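Local coordinates for probable mannosyltransferase KTR4 (Saccharomyces cerevisiae, PDB 5A07), which is a probable mannosyltransferase of the yeast KTR family, built on a GT-A fold and binding GDP and a manganese ion, at residues 116-127 with 149-159; 268-276 with 350-360. One frame throughout, in Å; residues are numbered along the deposited sequence.

Interaction 1 comes first along the chain and closes before interaction 2 opens; their centres lie about 33 Å apart, on opposite sides of the middle of the chain, and their nearest atoms are about 14 Å apart. Interaction 1 pairs helices 116-131 and 148-156, which alternate with the parallel strands 105-110, 138-142 and 164-168 of the mixed sheet. Interaction 2, more deeply buried, joins helices 272-282 and 354-365 and the loops leading into them, which follow strand 256-262 of that sheet in the chain. The two share no helix but flank the bound GDP: the side chain of I119 is about 6 Å from it and that of R351 about 7 Å.

Interaction 1: 116-127 with 149-159; sequences LEDIISSIQQLE and EFKDGIKSILP
Helices 116-127 and 149-156 run nearly parallel, their axes 10.3 Å apart at a crossing angle of -23°, with L116 beside F150 and I120 beside I154. No hydrogen bond crosses between them; the contact is made of aliphatic branches and one ring. L116 lays CD1 over a face of the F150 ring, 4.1 Å from its centroid and offset toward the rim, a CH-pi contact. With CG anti to its backbone N (chi1 176°), L116 also brings CD1 to within 3.8 Å of I154 CD1. I154 is the knob of the interface: its CD1 enters a hole formed by L116, I119, I120 and I123, and I123 crosses it at about a right angle. G153 brings bare backbone to this place, its O 3.9 Å from I120 CD1. One turn on, I157 puts CG1 3.8 Å from I120 CG1, while L158 CD2 meets I123 CG2 at the same distance. L158 CD2 also packs 3.6 Å from E127 OE2. The E127 chain bends at chi2 (-74°), and its carboxylate is bonded outside the two segments: Y138 and N131 bond to OE2, and R162 forms a salt bridge with OE1. Underneath, F140 of strand 138-142 touches both I123 and I154. These are the helices of two successive beta-alpha-beta crossovers that share strand 138-142, as in the Rossmann-like, nucleotide-binding half of a GT-A fold.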
loop_
_atom_site.group_PDB
_atom_site.type_symbol
_atom_site.label_atom_id
_atom_site.label_comp_id
_atom_site.label_asym_id
_atom_site.label_seq_id
_atom_site.Cartn_x
_atom_site.Cartn_y
_atom_site.Cartn_z
ATOM N N LEU B 116 4.416 8.306 20.168
ATOM C CA LEU B 116 3.369 9.270 20.466
ATOM C C LEU B 116 3.487 10.639 19.754
ATOM O O LEU B 116 2.549 11.103 19.090
ATOM C CB LEU B 116 3.237 9.534 21.982
ATOM C CG LEU B 116 2.241 10.588 22.303
ATOM C CD1 LEU B 116 0.838 10.157 21.964
ATOM C CD2 LEU B 116 2.369 10.841 23.833
ATOM N N GLU B 117 4.667 11.215 19.808
ATOM C CA GLU B 117 4.796 12.553 19.197
ATOM C C GLU B 117 4.667 12.556 17.678
ATOM O O GLU B 117 4.031 13.449 17.109
ATOM C CB GLU B 117 6.136 13.154 19.584
ATOM C CG GLU B 117 6.248 13.477 21.007
ATOM C CD GLU B 117 7.649 14.030 21.323
ATOM O OE1 GLU B 117 8.650 13.237 21.270
ATOM O OE2 GLU B 117 7.690 15.276 21.588
ATOM N N ASP B 118 5.188 11.530 17.061
ATOM C CA ASP B 118 5.227 11.399 15.592
ATOM C C ASP B 118 3.871 11.024 15.059
ATOM O O ASP B 118 3.493 11.451 13.999
ATOM C CB ASP B 118 6.298 10.365 15.213
ATOM C CG ASP B 118 7.692 10.958 15.257
ATOM O OD1 ASP B 118 7.800 12.210 15.402
ATOM O OD2 ASP B 118 8.669 10.216 15.156
ATOM N N ILE B 119 3.137 10.213 15.793
ATOM C CA ILE B 119 1.769 9.915 15.377
ATOM C C ILE B 119 0.864 11.058 15.587
ATOM O O ILE B 119 -0.032 11.313 14.746
ATOM C CB ILE B 119 1.213 8.578 15.970
ATOM C CG1 ILE B 119 0.066 8.067 15.100
ATOM C CG2 ILE B 119 0.759 8.730 17.432
ATOM C CD1 ILE B 119 0.376 7.656 13.682
ATOM N N ILE B 120 1.063 11.839 16.646
ATOM C CA ILE B 120 0.302 13.066 16.780
ATOM C C ILE B 120 0.436 14.011 15.565
ATOM O O ILE B 120 -0.543 14.630 15.091
ATOM C CB ILE B 120 0.670 13.775 18.117
ATOM C CG1 ILE B 120 -0.055 13.066 19.276
ATOM C CG2 ILE B 120 0.236 15.258 18.060
ATOM C CD1 ILE B 120 0.390 13.580 20.652
ATOM N N SER B 121 1.660 14.156 15.124
ATOM C CA SER B 121 1.996 15.014 13.964
ATOM C C SER B 121 1.168 14.548 12.713
ATOM O O SER B 121 0.457 15.356 12.051
ATOM C CB SER B 121 3.494 14.865 13.711
ATOM O OG SER B 121 3.811 15.660 12.620
ATOM N N SER B 122 1.142 13.249 12.519
ATOM C CA SER B 122 0.367 12.655 11.411
ATOM C C SER B 122 -1.103 12.893 11.577
ATOM O O SER B 122 -1.773 13.279 10.617
ATOM C CB SER B 122 0.647 11.148 11.288
ATOM O OG SER B 122 1.998 10.856 11.083
ATOM N N ILE B 123 -1.623 12.691 12.769
ATOM C CA ILE B 123 -3.034 12.866 13.041
ATOM C C ILE B 123 -3.465 14.298 12.821
ATOM O O ILE B 123 -4.479 14.571 12.224
ATOM C CB ILE B 123 -3.338 12.392 14.442
ATOM C CG1 ILE B 123 -3.203 10.869 14.542
ATOM C CG2 ILE B 123 -4.688 12.814 14.817
ATOM C CD1 ILE B 123 -3.061 10.385 15.992
ATOM N N GLN B 124 -2.643 15.245 13.262
ATOM C CA GLN B 124 -3.005 16.657 13.118
ATOM C C GLN B 124 -3.114 17.069 11.634
ATOM O O GLN B 124 -4.016 17.809 11.222
ATOM C CB GLN B 124 -1.960 17.540 13.838
ATOM C CG GLN B 124 -2.152 17.450 15.358
ATOM C CD GLN B 124 -1.123 18.244 16.127
ATOM O OE1 GLN B 124 -0.002 18.289 15.696
ATOM N NE2 GLN B 124 -1.471 18.731 17.305
ATOM N N GLN B 125 -2.205 16.607 10.856
ATOM C CA GLN B 125 -2.293 16.826 9.432
ATOM C C GLN B 125 -3.459 16.142 8.742
ATOM O O GLN B 125 -4.112 16.745 7.831
ATOM C CB GLN B 125 -0.966 16.417 8.815
ATOM C CG GLN B 125 0.044 17.466 9.268
ATOM C CD GLN B 125 1.306 17.190 8.649
ATOM O OE1 GLN B 125 2.125 16.526 9.272
ATOM N NE2 GLN B 125 1.394 17.435 7.389
ATOM N N LEU B 126 -3.769 14.917 9.148
ATOM C CA LEU B 126 -4.917 14.204 8.539
ATOM C C LEU B 126 -6.201 14.912 8.965
ATOM O O LEU B 126 -7.157 15.023 8.167
ATOM C CB LEU B 126 -4.967 12.738 8.993
ATOM C CG LEU B 126 -6.165 11.934 8.526
ATOM C CD1 LEU B 126 -6.129 11.863 7.049
ATOM C CD2 LEU B 126 -6.080 10.545 9.180
ATOM N N GLU B 127 -6.266 15.382 10.203
ATOM C CA GLU B 127 -7.481 16.107 10.651
ATOM C C GLU B 127 -7.649 17.426 9.826
ATOM O O GLU B 127 -8.738 17.747 9.323
ATOM C CB GLU B 127 -7.370 16.454 12.129
ATOM C CG GLU B 127 -7.668 15.292 13.076
ATOM C CD GLU B 127 -9.152 14.950 13.171
ATOM O OE1 GLU B 127 -9.957 15.906 13.273
ATOM O OE2 GLU B 127 -9.528 13.747 13.192
ATOM N N GLU B 149 -0.680 7.613 29.554
ATOM C CA GLU B 149 -0.130 8.857 28.991
ATOM C C GLU B 149 -0.180 8.916 27.439
ATOM O O GLU B 149 -0.471 9.955 26.866
ATOM C CB GLU B 149 1.324 9.053 29.442
ATOM C CG GLU B 149 1.349 9.435 30.939
ATOM C CD GLU B 149 2.707 9.886 31.430
ATOM O OE1 GLU B 149 3.705 9.369 30.930
ATOM O OE2 GLU B 149 2.715 10.843 32.258
ATOM N N PHE B 150 -0.003 7.782 26.808
ATOM C CA PHE B 150 -0.301 7.673 25.343
ATOM C C PHE B 150 -1.718 8.049 25.013
ATOM O O PHE B 150 -1.979 8.989 24.225
ATOM C CB PHE B 150 0.069 6.305 24.827
ATOM C CG PHE B 150 -0.005 6.208 23.336
ATOM C CD1 PHE B 150 -1.202 6.025 22.729
ATOM C CD2 PHE B 150 1.125 6.360 22.576
ATOM C CE1 PHE B 150 -1.313 5.953 21.367
ATOM C CE2 PHE B 150 1.054 6.263 21.201
ATOM C CZ PHE B 150 -0.147 6.065 20.595
ATOM N N LYS B 151 -2.672 7.378 25.640
ATOM C CA LYS B 151 -4.047 7.652 25.399
ATOM C C LYS B 151 -4.430 9.065 25.667
ATOM O O LYS B 151 -5.164 9.705 24.869
ATOM C CB LYS B 151 -4.914 6.704 26.218
ATOM C CG LYS B 151 -4.618 5.246 25.931
ATOM C CD LYS B 151 -5.601 4.356 26.705
ATOM C CE LYS B 151 -5.076 2.944 26.752
ATOM N NZ LYS B 151 -6.074 2.132 27.573
ATOM N N ASP B 152 -3.983 9.591 26.807
ATOM C CA ASP B 152 -4.310 10.977 27.152
ATOM C C ASP B 152 -3.692 11.957 26.125
ATOM O O ASP B 152 -4.318 13.013 25.794
ATOM C CB ASP B 152 -3.739 11.328 28.556
ATOM C CG ASP B 152 -4.565 10.674 29.716
ATOM O OD1 ASP B 152 -5.756 10.387 29.498
ATOM O OD2 ASP B 152 -3.992 10.528 30.801
ATOM N N GLY B 153 -2.490 11.638 25.682
ATOM C CA GLY B 153 -1.800 12.492 24.709
ATOM C C GLY B 153 -2.610 12.567 23.405
ATOM O O GLY B 153 -2.855 13.630 22.841
ATOM N N ILE B 154 -3.033 11.411 22.930
ATOM C CA ILE B 154 -3.875 11.354 21.744
ATOM C C ILE B 154 -5.145 12.137 21.917
ATOM O O ILE B 154 -5.570 12.962 21.069
ATOM C CB ILE B 154 -4.210 9.874 21.396
ATOM C CG1 ILE B 154 -2.958 9.085 20.985
ATOM C CG2 ILE B 154 -5.252 9.825 20.293
ATOM C CD1 ILE B 154 -2.193 9.635 19.771
ATOM N N LYS B 155 -5.825 11.907 23.035
ATOM C CA LYS B 155 -7.075 12.596 23.222
ATOM C C LYS B 155 -6.890 14.109 23.335
ATOM O O LYS B 155 -7.773 14.860 22.929
ATOM C CB LYS B 155 -7.860 12.060 24.428
ATOM C CG LYS B 155 -8.423 10.683 24.121
ATOM C CD LYS B 155 -9.196 10.122 25.311
ATOM C CE LYS B 155 -8.234 9.530 26.306
ATOM N NZ LYS B 155 -8.972 8.587 27.206
ATOM N N SER B 156 -5.792 14.539 23.924
ATOM C CA SER B 156 -5.617 15.990 24.130
ATOM C C SER B 156 -5.542 16.743 22.790
ATOM O O SER B 156 -5.773 17.966 22.760
ATOM C CB SER B 156 -4.349 16.230 24.986
ATOM O OG SER B 156 -3.188 16.032 24.221
ATOM N N ILE B 157 -5.187 16.041 21.675
ATOM C CA ILE B 157 -4.973 16.759 20.422
ATOM C C ILE B 157 -6.106 16.595 19.423
ATOM O O ILE B 157 -6.028 17.107 18.324
ATOM C CB ILE B 157 -3.558 16.475 19.846
ATOM C CG1 ILE B 157 -3.296 14.972 19.680
ATOM C CG2 ILE B 157 -2.529 17.039 20.783
ATOM C CD1 ILE B 157 -3.807 14.449 18.380
ATOM N N LEU B 158 -7.179 15.903 19.815
ATOM C CA LEU B 158 -8.333 15.672 18.980
ATOM C C LEU B 158 -9.538 16.348 19.540
ATOM O O LEU B 158 -9.606 16.537 20.731
ATOM C CB LEU B 158 -8.612 14.164 18.899
ATOM C CG LEU B 158 -7.709 13.364 17.926
ATOM C CD1 LEU B 158 -7.907 11.856 18.127
ATOM C CD2 LEU B 158 -7.969 13.748 16.482
ATOM N N PRO B 159 -10.538 16.647 18.713
ATOM C CA PRO B 159 -11.762 17.168 19.303
ATOM C C PRO B 159 -12.379 16.212 20.288
ATOM O O PRO B 159 -12.190 14.968 20.234
ATOM C CB PRO B 159 -12.690 17.339 18.128
ATOM C CG PRO B 159 -11.777 17.486 16.973
ATOM C CD PRO B 159 -10.587 16.622 17.254
#

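Interaction 2: 268-276 with 350-360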
loop_
_atom_site.group_PDB
_atom_site.type_symbol
_atom_site.label_atom_id
_atom_site.label_comp_id
_atom_site.label_asym_id
_atom_site.label_seq_id
_atom_site.Cartn_x
_atom_site.Cartn_y
_atom_site.Cartn_z
ATOM N N THR B 268 15.111 -8.659 -0.244
ATOM C CA THR B 268 14.182 -8.945 0.850
ATOM C C THR B 268 13.182 -10.006 0.492
ATOM O O THR B 268 12.457 -10.538 1.370
ATOM C CB THR B 268 13.417 -7.686 1.305
ATOM O OG1 THR B 268 12.548 -7.230 0.237
ATOM C CG2 THR B 268 14.357 -6.591 1.733
ATOM N N ILE B 269 13.018 -10.269 -0.809
ATOM C CA ILE B 269 11.937 -11.092 -1.295
ATOM C C ILE B 269 12.408 -12.095 -2.333
ATOM O O ILE B 269 11.718 -12.385 -3.335
ATOM C CB ILE B 269 10.793 -10.235 -1.906
ATOM C CG1 ILE B 269 11.318 -9.288 -2.975
ATOM C CG2 ILE B 269 10.057 -9.547 -0.762
ATOM C CD1 ILE B 269 10.222 -8.503 -3.750
ATOM N N GLU B 270 13.563 -12.694 -2.074
ATOM C CA GLU B 270 14.158 -13.642 -3.033
ATOM C C GLU B 270 13.192 -14.675 -3.571
ATOM O O GLU B 270 13.142 -14.891 -4.806
ATOM C CB GLU B 270 15.373 -14.347 -2.401
ATOM C CG GLU B 270 16.031 -15.304 -3.376
ATOM C CD GLU B 270 17.374 -15.829 -2.871
ATOM O OE1 GLU B 270 17.539 -15.882 -1.643
ATOM O OE2 GLU B 270 18.240 -16.170 -3.709
ATOM N N THR B 271 12.407 -15.323 -2.733
ATOM C CA THR B 271 11.472 -16.344 -3.180
ATOM C C THR B 271 9.998 -16.025 -3.077
ATOM O O THR B 271 9.168 -16.889 -3.246
ATOM C CB THR B 271 11.688 -17.716 -2.454
ATOM O OG1 THR B 271 11.364 -17.617 -1.043
ATOM C CG2 THR B 271 13.145 -18.210 -2.664
ATOM N N LEU B 272 9.619 -14.781 -2.894
ATOM C CA LEU B 272 8.196 -14.487 -2.757
ATOM C C LEU B 272 7.388 -14.708 -4.081
ATOM O O LEU B 272 6.332 -15.307 -4.090
ATOM C CB LEU B 272 8.005 -13.055 -2.220
ATOM C CG LEU B 272 6.560 -12.547 -2.206
ATOM C CD1 LEU B 272 5.663 -13.375 -1.320
ATOM C CD2 LEU B 272 6.637 -11.087 -1.696
ATOM N N TRP B 273 7.934 -14.249 -5.172
ATOM C CA TRP B 273 7.294 -14.459 -6.496
ATOM C C TRP B 273 7.219 -15.958 -6.847
ATOM O O TRP B 273 6.196 -16.452 -7.251
ATOM C CB TRP B 273 8.128 -13.733 -7.592
ATOM C CG TRP B 273 7.571 -13.927 -8.970
ATOM C CD1 TRP B 273 8.074 -14.746 -9.946
ATOM C CD2 TRP B 273 6.336 -13.393 -9.480
ATOM N NE1 TRP B 273 7.239 -14.734 -11.038
ATOM C CE2 TRP B 273 6.187 -13.880 -10.791
ATOM C CE3 TRP B 273 5.380 -12.504 -8.972
ATOM C CZ2 TRP B 273 5.087 -13.559 -11.589
ATOM C CZ3 TRP B 273 4.288 -12.165 -9.753
ATOM C CH2 TRP B 273 4.157 -12.662 -11.072
ATOM N N THR B 274 8.324 -16.672 -6.723
ATOM C CA THR B 274 8.325 -18.117 -7.138
ATOM C C THR B 274 7.352 -18.881 -6.292
ATOM O O THR B 274 6.580 -19.675 -6.802
ATOM C CB THR B 274 9.745 -18.725 -7.133
ATOM O OG1 THR B 274 10.389 -18.463 -5.891
ATOM C CG2 THR B 274 10.605 -18.004 -8.145
ATOM N N SER B 275 7.283 -18.576 -4.995
ATOM C CA SER B 275 6.263 -19.215 -4.161
ATOM C C SER B 275 4.859 -18.814 -4.543
ATOM O O SER B 275 3.917 -19.609 -4.495
ATOM C CB SER B 275 6.466 -18.912 -2.664
ATOM O OG SER B 275 7.760 -19.257 -2.270
ATOM N N THR B 276 4.688 -17.537 -4.892
ATOM C CA THR B 276 3.370 -17.064 -5.229
ATOM C C THR B 276 2.922 -17.696 -6.552
ATOM O O THR B 276 1.752 -18.047 -6.705
ATOM C CB THR B 276 3.397 -15.528 -5.364
ATOM O OG1 THR B 276 3.690 -14.891 -4.105
ATOM C CG2 THR B 276 2.064 -15.025 -5.887
ATOM N N GLU B 350 13.138 -14.809 5.009
ATOM C CA GLU B 350 13.500 -13.701 4.183
ATOM C C GLU B 350 12.961 -12.460 4.915
ATOM O O GLU B 350 12.802 -12.508 6.130
ATOM C CB GLU B 350 12.915 -13.957 2.799
ATOM C CG GLU B 350 13.554 -15.192 2.136
ATOM C CD GLU B 350 13.012 -15.562 0.745
ATOM O OE1 GLU B 350 12.350 -14.730 0.015
ATOM O OE2 GLU B 350 13.198 -16.730 0.402
ATOM N N ARG B 351 12.705 -11.347 4.225
ATOM C CA ARG B 351 12.221 -10.149 4.928
ATOM C C ARG B 351 11.019 -9.640 4.137
ATOM O O ARG B 351 10.969 -8.477 3.701
ATOM C CB ARG B 351 13.334 -9.090 5.126
ATOM C CG ARG B 351 13.106 -8.220 6.436
ATOM C CD ARG B 351 13.313 -6.742 6.212
ATOM N NE ARG B 351 12.362 -6.324 5.175
ATOM C CZ ARG B 351 12.397 -5.171 4.498
ATOM N NH1 ARG B 351 13.293 -4.280 4.776
ATOM N NH2 ARG B 351 11.477 -4.909 3.541
ATOM N N TRP B 352 10.047 -10.499 3.938
ATOM C CA TRP B 352 8.952 -10.136 3.085
ATOM C C TRP B 352 8.122 -9.003 3.735
ATOM O O TRP B 352 7.587 -9.185 4.828
ATOM C CB TRP B 352 8.040 -11.331 2.864
ATOM C CG TRP B 352 8.604 -12.471 2.073
ATOM C CD1 TRP B 352 9.755 -12.490 1.390
ATOM C CD2 TRP B 352 8.020 -13.778 1.929
ATOM N NE1 TRP B 352 9.915 -13.701 0.782
ATOM C CE2 TRP B 352 8.868 -14.515 1.119
ATOM C CE3 TRP B 352 6.858 -14.386 2.408
ATOM C CZ2 TRP B 352 8.609 -15.844 0.760
ATOM C CZ3 TRP B 352 6.608 -15.732 2.064
ATOM C CH2 TRP B 352 7.479 -16.426 1.244
ATOM N N GLY B 353 8.000 -7.861 3.054
ATOM C CA GLY B 353 7.176 -6.743 3.509
ATOM C C GLY B 353 5.699 -6.927 3.250
ATOM O O GLY B 353 5.283 -7.655 2.327
ATOM N N ASP B 354 4.889 -6.268 4.058
ATOM C CA ASP B 354 3.452 -6.256 3.814
ATOM C C ASP B 354 3.095 -5.646 2.429
ATOM O O ASP B 354 2.123 -6.034 1.822
ATOM C CB ASP B 354 2.668 -5.612 4.912
ATOM C CG ASP B 354 3.020 -4.130 5.121
ATOM O OD1 ASP B 354 4.037 -3.817 5.733
ATOM O OD2 ASP B 354 2.227 -3.305 4.663
ATOM N N ALA B 355 3.895 -4.691 1.980
ATOM C CA ALA B 355 3.635 -3.985 0.725
ATOM C C ALA B 355 3.688 -4.916 -0.525
ATOM O O ALA B 355 2.683 -5.045 -1.217
ATOM C CB ALA B 355 4.540 -2.799 0.603
ATOM N N PRO B 356 4.775 -5.664 -0.736
ATOM C CA PRO B 356 4.724 -6.610 -1.875
ATOM C C PRO B 356 3.698 -7.699 -1.762
ATOM O O PRO B 356 3.091 -8.108 -2.745
ATOM C CB PRO B 356 6.181 -7.144 -1.979
ATOM C CG PRO B 356 6.780 -6.872 -0.606
ATOM C CD PRO B 356 6.107 -5.622 -0.107
ATOM N N VAL B 357 3.490 -8.207 -0.557
ATOM C CA VAL B 357 2.495 -9.227 -0.328
ATOM C C VAL B 357 1.104 -8.759 -0.612
ATOM O O VAL B 357 0.325 -9.422 -1.327
ATOM C CB VAL B 357 2.609 -9.766 1.118
ATOM C CG1 VAL B 357 1.424 -10.660 1.511
ATOM C CG2 VAL B 357 3.940 -10.488 1.290
ATOM N N ARG B 358 0.717 -7.623 -0.032
ATOM C CA ARG B 358 -0.614 -7.043 -0.340
ATOM C C ARG B 358 -0.763 -6.789 -1.848
ATOM O O ARG B 358 -1.839 -7.043 -2.428
ATOM C CB ARG B 358 -0.772 -5.692 0.425
ATOM C CG ARG B 358 -2.067 -4.964 0.166
ATOM C CD ARG B 358 -3.024 -5.151 1.298
ATOM N NE ARG B 358 -2.593 -4.408 2.490
ATOM C CZ ARG B 358 -2.272 -4.962 3.657
ATOM N NH1 ARG B 358 -2.361 -6.302 3.832
ATOM N NH2 ARG B 358 -1.925 -4.181 4.666
ATOM N N SER B 359 0.304 -6.279 -2.452
ATOM C CA SER B 359 0.293 -5.826 -3.858
ATOM C C SER B 359 0.181 -7.026 -4.829
ATOM O O SER B 359 -0.571 -6.957 -5.792
ATOM C CB SER B 359 1.551 -5.029 -4.202
ATOM O OG SER B 359 1.621 -3.854 -3.415
ATOM N N LEU B 360 0.832 -8.132 -4.498
ATOM C CA LEU B 360 0.699 -9.361 -5.340
ATOM C C LEU B 360 -0.698 -9.909 -5.320
ATOM O O LEU B 360 -1.286 -10.234 -6.347
ATOM C CB LEU B 360 1.704 -10.458 -4.893
ATOM C CG LEU B 360 3.099 -10.135 -5.281
ATOM C CD1 LEU B 360 4.099 -11.009 -4.520
ATOM C CD2 LEU B 360 3.330 -10.355 -6.757
HETATM O O HOH W 1 9.970 -6.468 1.187
#
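L272 lies over one face of the W352 indole, its CB 3.8 Å from the centroid of the five-membered ring, while T271 OG1 lies at the indole edge, in the ring plane. E350 ties this corner together. Its extended chain brings OE1 to T271 N in a nearly straight bond (2.8 Å, 174°) on the syn side of the carboxylate. From the opposite face W352 NE1 also donates to OE1, helping fix the indole's rotation. Beyond the ring, L272 and L360 reach toward each other tip to tip, L272 CG 3.7 Å from L360 CD1, and L360 CD2 meets the edge of the W273 indole in its plane, 3.6 Å from CZ3. At the other end R351 N donates to T268 O (3.0 Å), and T268 CG2 sits over the centre of the R351 guanidinium, 3.7 Å from CZ. R351 NH1 bonds to Q198 O, and T268 OG1 to S265 O; a water links T268 OG1 to G353 N. The loops leading into helices 272-282 and 354-365 are thus joined through E350 and W352, and the helices then pack through L272, P356, V357 and L360, inside the GT-A domain near the GDP pocket.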